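Local coordinates for protein citrate synthase (Metallosphaera sedula, PDB 6ABX) that probably catalyses the condensation of oxaloacetate with acetyl-CoA and water to give citrate and CoA, a step of the tricarboxylic acid cycle, at residues V99-M102 with G103-R107; R67-E70 with E71-I74; R254-K257 with T258-R262. All blocks are in the same frame, centred on the assembly; numbering follows the deposited sequence.

Contact 1. Residues V99-M102 with G103-R107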
loop_
_atom_site.group_PDB
_atom_site.type_symbol
_atom_site.label_atom_id
_atom_site.label_comp_id
_atom_site.label_asym_id
_atom_site.label_seq_id
_atom_site.Cartn_x
_atom_site.Cartn_y
_atom_site.Cartn_z
ATOM N N VAL A 99 8.829 4.112 -7.202
ATOM C CA VAL A 99 9.206 3.081 -6.266
ATOM C C VAL A 99 8.630 1.730 -6.692
ATOM O O VAL A 99 9.292 0.702 -6.536
ATOM C CB VAL A 99 8.857 3.472 -4.812
ATOM C CG1 VAL A 99 9.179 2.357 -3.813
ATOM C CG2 VAL A 99 9.560 4.767 -4.418
ATOM N N SER A 100 7.423 1.726 -7.270
ATOM C CA SER A 100 6.848 0.501 -7.840
ATOM C C SER A 100 7.746 -0.042 -8.958
ATOM O O SER A 100 8.041 -1.238 -9.010
ATOM C CB SER A 100 5.433 0.736 -8.290
ATOM O OG SER A 100 4.826 -0.493 -8.743
ATOM N N MET A 101 8.220 0.854 -9.824
ATOM C CA MET A 101 9.134 0.481 -10.913
ATOM C C MET A 101 10.468 -0.018 -10.367
ATOM O O MET A 101 11.003 -0.998 -10.858
ATOM C CB MET A 101 9.383 1.633 -11.881
ATOM C CG MET A 101 8.189 2.031 -12.626
ATOM S SD MET A 101 8.392 3.628 -13.517
ATOM C CE MET A 101 9.605 3.196 -14.762
ATOM N N MET A 102 10.988 0.626 -9.332
ATOM C CA MET A 102 12.211 0.213 -8.709
ATOM C C MET A 102 12.129 -1.249 -8.237
ATOM O O MET A 102 13.075 -2.043 -8.429
ATOM C CB MET A 102 12.466 1.151 -7.514
ATOM C CG MET A 102 13.840 1.563 -7.289
ATOM S SD MET A 102 13.745 2.567 -5.741
ATOM C CE MET A 102 13.422 4.185 -6.417
ATOM N N GLY A 103 11.009 -1.609 -7.589
ATOM C CA GLY A 103 10.722 -2.939 -7.090
ATOM C C GLY A 103 10.651 -3.955 -8.247
ATOM O O GLY A 103 11.188 -5.040 -8.163
ATOM N N LEU A 104 9.951 -3.587 -9.323
ATOM C CA LEU A 104 9.784 -4.402 -10.498
ATOM C C LEU A 104 11.150 -4.693 -11.108
ATOM O O LEU A 104 11.420 -5.821 -11.484
ATOM C CB LEU A 104 8.889 -3.649 -11.482
ATOM C CG LEU A 104 8.737 -4.246 -12.886
ATOM C CD1 LEU A 104 8.210 -5.644 -12.862
ATOM C CD2 LEU A 104 7.795 -3.378 -13.712
ATOM N N GLU A 105 12.031 -3.685 -11.087
ATOM C CA GLU A 105 13.336 -3.770 -11.727
ATOM C C GLU A 105 14.342 -4.550 -10.856
ATOM O O GLU A 105 15.359 -4.961 -11.390
ATOM C CB GLU A 105 13.840 -2.360 -12.108
ATOM C CG GLU A 105 13.062 -1.705 -13.238
ATOM C CD GLU A 105 13.175 -0.186 -13.468
ATOM O OE1 GLU A 105 14.109 0.417 -12.935
ATOM O OE2 GLU A 105 12.295 0.413 -14.198
ATOM N N ASP A 106 14.103 -4.737 -9.545
ATOM C CA ASP A 106 15.044 -5.379 -8.679
ATOM C C ASP A 106 14.676 -6.856 -8.511
ATOM O O ASP A 106 13.879 -7.218 -7.669
ATOM C CB ASP A 106 15.174 -4.636 -7.346
ATOM C CG ASP A 106 16.202 -5.215 -6.399
ATOM O OD1 ASP A 106 16.799 -6.251 -6.772
ATOM O OD2 ASP A 106 16.377 -4.643 -5.271
ATOM N N ARG A 107 15.405 -7.701 -9.245
ATOM C CA ARG A 107 15.100 -9.122 -9.331
ATOM C C ARG A 107 15.871 -9.905 -8.259
ATOM O O ARG A 107 15.664 -11.113 -8.151
ATOM C CB ARG A 107 15.365 -9.603 -10.762
ATOM C CG ARG A 107 14.483 -8.900 -11.790
ATOM C CD ARG A 107 14.256 -9.653 -13.092
ATOM N NE ARG A 107 15.347 -9.497 -14.056
ATOM C CZ ARG A 107 15.592 -8.395 -14.768
ATOM N NH1 ARG A 107 14.971 -7.262 -14.483
ATOM N NH2 ARG A 107 16.454 -8.432 -15.767
#
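Glu105 N donates to Met101 O over 2.9 Å, with an N-H...O angle of 144°, and Glu105 CG packs against the same oxygen at 3.2 Å. Glu105 CG is turned anti to its own carbonyl carbon (chi1 -70°), which sends the chain back along the helix over Met101. From there the two side chains run alongside each other, pointing the same way. Beyond CG the glutamate is extended, and the Met101 chain bends at its last torsion (chi3 68°), which brings Met101 CE to 3.9 Å from Glu105 OE2. The methyl and the carboxylate oxygen thus meet in a van der Waals contact, while Glu105 OE1 is hydrogen-bonded to Ser75 OG and the pair packs on Asp77 and Ile78 of helix 76-85.

One residue earlier, Leu104 N bonds to Ser100 O at 3.0 Å, and before that Gly103 N bonds to Val99 O at 3.1 Å; both are straighter than the Glu105 bond. Glu105 N also has a weak second acceptor in Met102 O, 3.3 Å away. Side chains leave this turn in different directions: Met102 packs on Lys122 and Ile126 of helix 112-134, and Val99 on helix 198-209. Ser100 OG is hydrogen-bonded to Thr97 OG1 and Arg96 NE of the second subunit, and Leu104 packs on Phe81 of that subunit.

The shift to i to i+3 bonding, with Asp106 N bonded to Gly103 O at 3.2 Å, is consistent with the last turn of an alpha helix, here helix 91-105 at the dimer interface.

Contact 2. Residues R67-E70 with E71-I74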
loop_
_atom_site.group_PDB
_atom_site.type_symbol
_atom_site.label_atom_id
_atom_site.label_comp_id
_atom_site.label_asym_id
_atom_site.label_seq_id
_atom_site.Cartn_x
_atom_site.Cartn_y
_atom_site.Cartn_z
ATOM N N ARG A 67 28.193 3.117 1.108
ATOM C CA ARG A 67 27.231 2.254 0.576
ATOM C C ARG A 67 26.009 3.021 0.103
ATOM O O ARG A 67 25.521 2.742 -0.990
ATOM C CB ARG A 67 26.825 1.198 1.586
ATOM C CG ARG A 67 25.867 0.187 0.988
ATOM C CD ARG A 67 25.521 -0.917 1.940
ATOM N NE ARG A 67 24.674 -1.887 1.253
ATOM C CZ ARG A 67 24.105 -2.917 1.849
ATOM N NH1 ARG A 67 24.277 -3.099 3.154
ATOM N NH2 ARG A 67 23.372 -3.748 1.122
ATOM N N LEU A 68 25.483 3.922 0.946
ATOM C CA LEU A 68 24.352 4.762 0.513
ATOM C C LEU A 68 24.727 5.602 -0.719
ATOM O O LEU A 68 23.962 5.613 -1.737
ATOM C CB LEU A 68 23.896 5.678 1.660
ATOM C CG LEU A 68 22.896 5.108 2.659
ATOM C CD1 LEU A 68 22.849 5.977 3.912
ATOM C CD2 LEU A 68 21.529 5.007 2.029
ATOM N N ALA A 69 25.859 6.285 -0.661
ATOM C CA ALA A 69 26.249 7.262 -1.675
ATOM C C ALA A 69 26.356 6.580 -3.050
ATOM O O ALA A 69 26.033 7.160 -4.093
ATOM C CB ALA A 69 27.533 7.929 -1.279
ATOM N N GLU A 70 26.846 5.324 -3.051
ATOM C CA GLU A 70 27.034 4.580 -4.280
ATOM C C GLU A 70 25.740 3.888 -4.783
ATOM O O GLU A 70 25.796 3.221 -5.830
ATOM C CB GLU A 70 28.156 3.555 -4.089
ATOM C CG GLU A 70 29.502 4.169 -3.859
ATOM C CD GLU A 70 30.128 4.975 -4.982
ATOM O OE1 GLU A 70 31.062 5.742 -4.687
ATOM O OE2 GLU A 70 29.720 4.796 -6.175
ATOM N N GLU A 71 24.553 4.138 -4.180
ATOM C CA GLU A 71 23.319 3.496 -4.574
ATOM C C GLU A 71 22.256 4.525 -5.027
ATOM O O GLU A 71 21.090 4.192 -5.192
ATOM C CB GLU A 71 22.768 2.654 -3.438
ATOM C CG GLU A 71 23.704 1.517 -3.107
ATOM C CD GLU A 71 23.452 0.224 -3.834
ATOM O OE1 GLU A 71 24.119 -0.736 -3.425
ATOM O OE2 GLU A 71 22.563 0.178 -4.776
ATOM N N ARG A 72 22.709 5.738 -5.317
ATOM C CA ARG A 72 21.817 6.906 -5.582
ATOM C C ARG A 72 21.276 7.018 -7.015
ATOM O O ARG A 72 20.320 7.811 -7.205
ATOM C CB ARG A 72 22.520 8.206 -5.237
ATOM C CG ARG A 72 22.733 8.421 -3.754
ATOM C CD ARG A 72 23.596 9.645 -3.552
ATOM N NE ARG A 72 23.881 9.895 -2.170
ATOM C CZ ARG A 72 24.925 10.561 -1.713
ATOM N NH1 ARG A 72 25.706 11.235 -2.558
ATOM N NH2 ARG A 72 25.139 10.597 -0.406
ATOM N N SER A 73 21.867 6.317 -7.997
ATOM C CA SER A 73 21.495 6.465 -9.418
ATOM C C SER A 73 20.160 5.799 -9.678
ATOM O O SER A 73 19.892 4.746 -9.068
ATOM C CB SER A 73 22.506 5.825 -10.372
ATOM O OG SER A 73 23.690 6.528 -10.292
ATOM N N ILE A 74 19.398 6.381 -10.598
ATOM C CA ILE A 74 18.140 5.788 -11.009
ATOM C C ILE A 74 18.241 5.287 -12.454
ATOM O O ILE A 74 18.991 5.841 -13.285
ATOM C CB ILE A 74 16.983 6.774 -10.798
ATOM C CG1 ILE A 74 17.222 8.100 -11.521
ATOM C CG2 ILE A 74 16.730 6.981 -9.313
ATOM C CD1 ILE A 74 16.046 9.084 -11.434
HETATM O O HOH W 1 21.967 -1.915 -1.111
#
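Arg72 lays its guanidinium flat over Ala69, in the tight part of this contact: Ala69 CA sits 3.5 Å from the guanidinium plane, over its centre, and Ala69 CB is 3.7 Å from Arg72 NH2. The arginine is extended from CG to NE, and its methylenes pass along the backbone on the way, Arg72 CD lying 3.5 Å from Ala69 O. The far end is fixed by Leu146 O, which accepts from Arg72 NH1, while Pro142 of a loop and Ala121 of helix 112-134 pack against the side chain. A leucine in its place would probably leave Leu146 O without this donor and Ala69 without the flat group over its CA. Close packing continues at Glu71, whose CG is pressed to 3.0 Å from Arg67 O.

Ala69 to Arg72 form a type I beta turn by which the chain leaves helix 58-69, and Glu71 N donates to Leu68 O at 2.9 Å.

The side carrying the charged ends of Arg67 and Glu71 is looser. Arg67 NE stays 4.8 Å from Glu71 OE1, and one water joins the two side chains weakly, donating to Glu71 OE1 and accepting from Arg67 NH2. Arg67 is exposed to solvent.

Contact 3. Residues R254-K257 with T258-R262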
loop_
_atom_site.group_PDB
_atom_site.type_symbol
_atom_site.label_atom_id
_atom_site.label_comp_id
_atom_site.label_asym_id
_atom_site.label_seq_id
_atom_site.Cartn_x
_atom_site.Cartn_y
_atom_site.Cartn_z
ATOM N N ARG A 254 -3.167 14.264 17.494
ATOM C CA ARG A 254 -3.777 13.161 18.122
ATOM C C ARG A 254 -2.859 12.667 19.259
ATOM O O ARG A 254 -3.360 11.978 20.118
ATOM C CB ARG A 254 -4.111 12.122 17.043
ATOM C CG ARG A 254 -4.907 12.685 15.863
ATOM C CD ARG A 254 -5.649 11.652 15.017
ATOM N NE ARG A 254 -6.355 12.276 13.900
ATOM C CZ ARG A 254 -7.527 11.874 13.406
ATOM N NH1 ARG A 254 -8.125 10.800 13.893
ATOM N NH2 ARG A 254 -8.105 12.561 12.435
ATOM N N ILE A 255 -1.578 13.095 19.340
ATOM C CA ILE A 255 -0.590 12.400 20.212
ATOM C C ILE A 255 0.085 13.344 21.223
ATOM O O ILE A 255 0.051 13.096 22.427
ATOM C CB ILE A 255 0.450 11.627 19.375
ATOM C CG1 ILE A 255 -0.197 10.475 18.596
ATOM C CG2 ILE A 255 1.569 11.125 20.278
ATOM C CD1 ILE A 255 0.342 10.296 17.200
ATOM N N TYR A 256 0.736 14.421 20.773
ATOM C CA TYR A 256 1.407 15.283 21.722
ATOM C C TYR A 256 0.396 16.189 22.410
ATOM O O TYR A 256 -0.457 16.756 21.749
ATOM C CB TYR A 256 2.526 16.100 21.064
ATOM C CG TYR A 256 3.656 15.240 20.575
ATOM C CD1 TYR A 256 4.529 14.646 21.462
ATOM C CD2 TYR A 256 3.892 15.078 19.231
ATOM C CE1 TYR A 256 5.554 13.829 21.025
ATOM C CE2 TYR A 256 4.904 14.264 18.774
ATOM C CZ TYR A 256 5.755 13.656 19.676
ATOM O OH TYR A 256 6.750 12.850 19.230
ATOM N N LYS A 257 0.548 16.325 23.733
ATOM C CA LYS A 257 -0.341 17.160 24.530
ATOM C C LYS A 257 0.426 18.404 24.971
ATOM O O LYS A 257 0.034 19.097 25.882
ATOM C CB LYS A 257 -0.929 16.283 25.646
ATOM C CG LYS A 257 -1.964 15.264 25.157
ATOM C CD LYS A 257 -2.857 15.794 24.026
ATOM C CE LYS A 257 -3.854 14.815 23.437
ATOM N NZ LYS A 257 -3.300 13.445 23.296
ATOM N N THR A 258 1.511 18.686 24.243
ATOM C CA THR A 258 2.316 19.843 24.370
ATOM C C THR A 258 2.980 20.067 23.003
ATOM O O THR A 258 2.644 19.380 22.036
ATOM C CB THR A 258 3.302 19.677 25.528
ATOM O OG1 THR A 258 3.829 20.982 25.794
ATOM C CG2 THR A 258 4.387 18.674 25.211
ATOM N N MET A 259 3.868 21.049 22.932
ATOM C CA MET A 259 4.618 21.385 21.695
ATOM C C MET A 259 5.229 20.082 21.186
ATOM O O MET A 259 5.788 19.347 21.973
ATOM C CB MET A 259 5.743 22.385 22.003
ATOM C CG MET A 259 6.587 22.769 20.784
ATOM S SD MET A 259 6.011 24.303 20.047
ATOM C CE MET A 259 7.277 24.650 18.827
ATOM N N ASP A 260 5.031 19.758 19.903
ATOM C CA ASP A 260 5.704 18.616 19.295
ATOM C C ASP A 260 7.208 18.844 19.403
ATOM O O ASP A 260 7.729 19.864 18.998
ATOM C CB ASP A 260 5.216 18.491 17.861
ATOM C CG ASP A 260 5.772 17.388 16.983
ATOM O OD1 ASP A 260 6.857 16.840 17.274
ATOM O OD2 ASP A 260 5.059 17.052 16.032
ATOM N N PRO A 261 8.014 17.891 19.914
ATOM C CA PRO A 261 9.451 18.138 20.034
ATOM C C PRO A 261 10.128 18.411 18.684
ATOM O O PRO A 261 11.106 19.171 18.622
ATOM C CB PRO A 261 10.003 16.818 20.593
ATOM C CG PRO A 261 8.909 15.802 20.344
ATOM C CD PRO A 261 7.602 16.575 20.401
ATOM N N ARG A 262 9.570 17.815 17.620
ATOM C CA ARG A 262 10.126 18.014 16.275
ATOM C C ARG A 262 9.893 19.463 15.846
ATOM O O ARG A 262 10.753 20.086 15.192
ATOM C CB ARG A 262 9.507 17.023 15.295
ATOM C CG ARG A 262 9.716 15.553 15.644
ATOM C CD ARG A 262 8.874 14.619 14.814
ATOM N NE ARG A 262 7.458 14.797 15.117
ATOM C CZ ARG A 262 6.476 14.176 14.479
ATOM N NH1 ARG A 262 5.219 14.541 14.706
ATOM N NH2 ARG A 262 6.754 13.275 13.550
#
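At the start of helix 261-270, beside the oxaloacetate site, the ring of Tyr256 lies against Pro261 and the N-cap residue Asp260, which in turn holds Arg262, a residue of that site. The Asp260 carboxylate, swung anti to the backbone N (chi1 179°), accepts twice at OD1. Arg262 N caps it over 2.9 Å from above the carboxylate plane, and Arg262 NE meets the syn lone pair of Asp260 OD1 at 3.0 Å in a nearly straight bond (174°). Arg262 NH1 completes a side-on salt bridge to Asp260 OD2 at 2.8 Å. Three bonds therefore fix the carboxylate and hold the guanidinium by one edge, with Arg262 NH2 left to bond a citrate anion. The carboxylate probably also offsets part of the arginine's charge beside that anion.

Tyr256 reaches across the loop to this pair. Pro261 CD lies over one face of its ring, 3.6 Å from the centroid and near the ring normal, a CH-pi contact displaced toward the CE1-CZ rim. On the CE2 side the ring runs obliquely past the carboxylate, its plane 34° from it, with Tyr256 CE2 3.6 Å from Asp260 OD1. Arg262 NH1 stands farther off, at the ring edge. Tyr256 OH is hydrogen-bonded to His179 NE2, and the ring meets His253, predicted to be catalytic, edge-to-face, so the tyrosine links the helix start to two histidines of the site.

Val306 N gives Asp260 OD2 a further donor, from the loop ahead of helix 310-316. Leu27 of strand 26-29 packs against Tyr256, Pro261 and Arg262, and Ile20 of strand 18-21 against Tyr256.

In the fold
Contacts 1 and 2 lie on the same side of the chain's centre, about 15 Å apart between centres, and both pack on helix 112-134; contact 3 is on the opposite side, its centre about 36 Å from that of contact 1. Contacts 1 and 3 are buried and both touch the second subunit, contact 3 through Arg254 and Ile255; contact 2 is only partly buried. Contacts 1 and 2 concern helix C-termini, of 91-105 and 58-69, whereas contact 3 starts helix 261-270. The chemistry follows: backbone bonds with apolar and polar subunit contacts in contact 1, a guanidinium laid on an alanine in contact 2, and an N-cap carboxylate that also forms a salt bridge in contact 3.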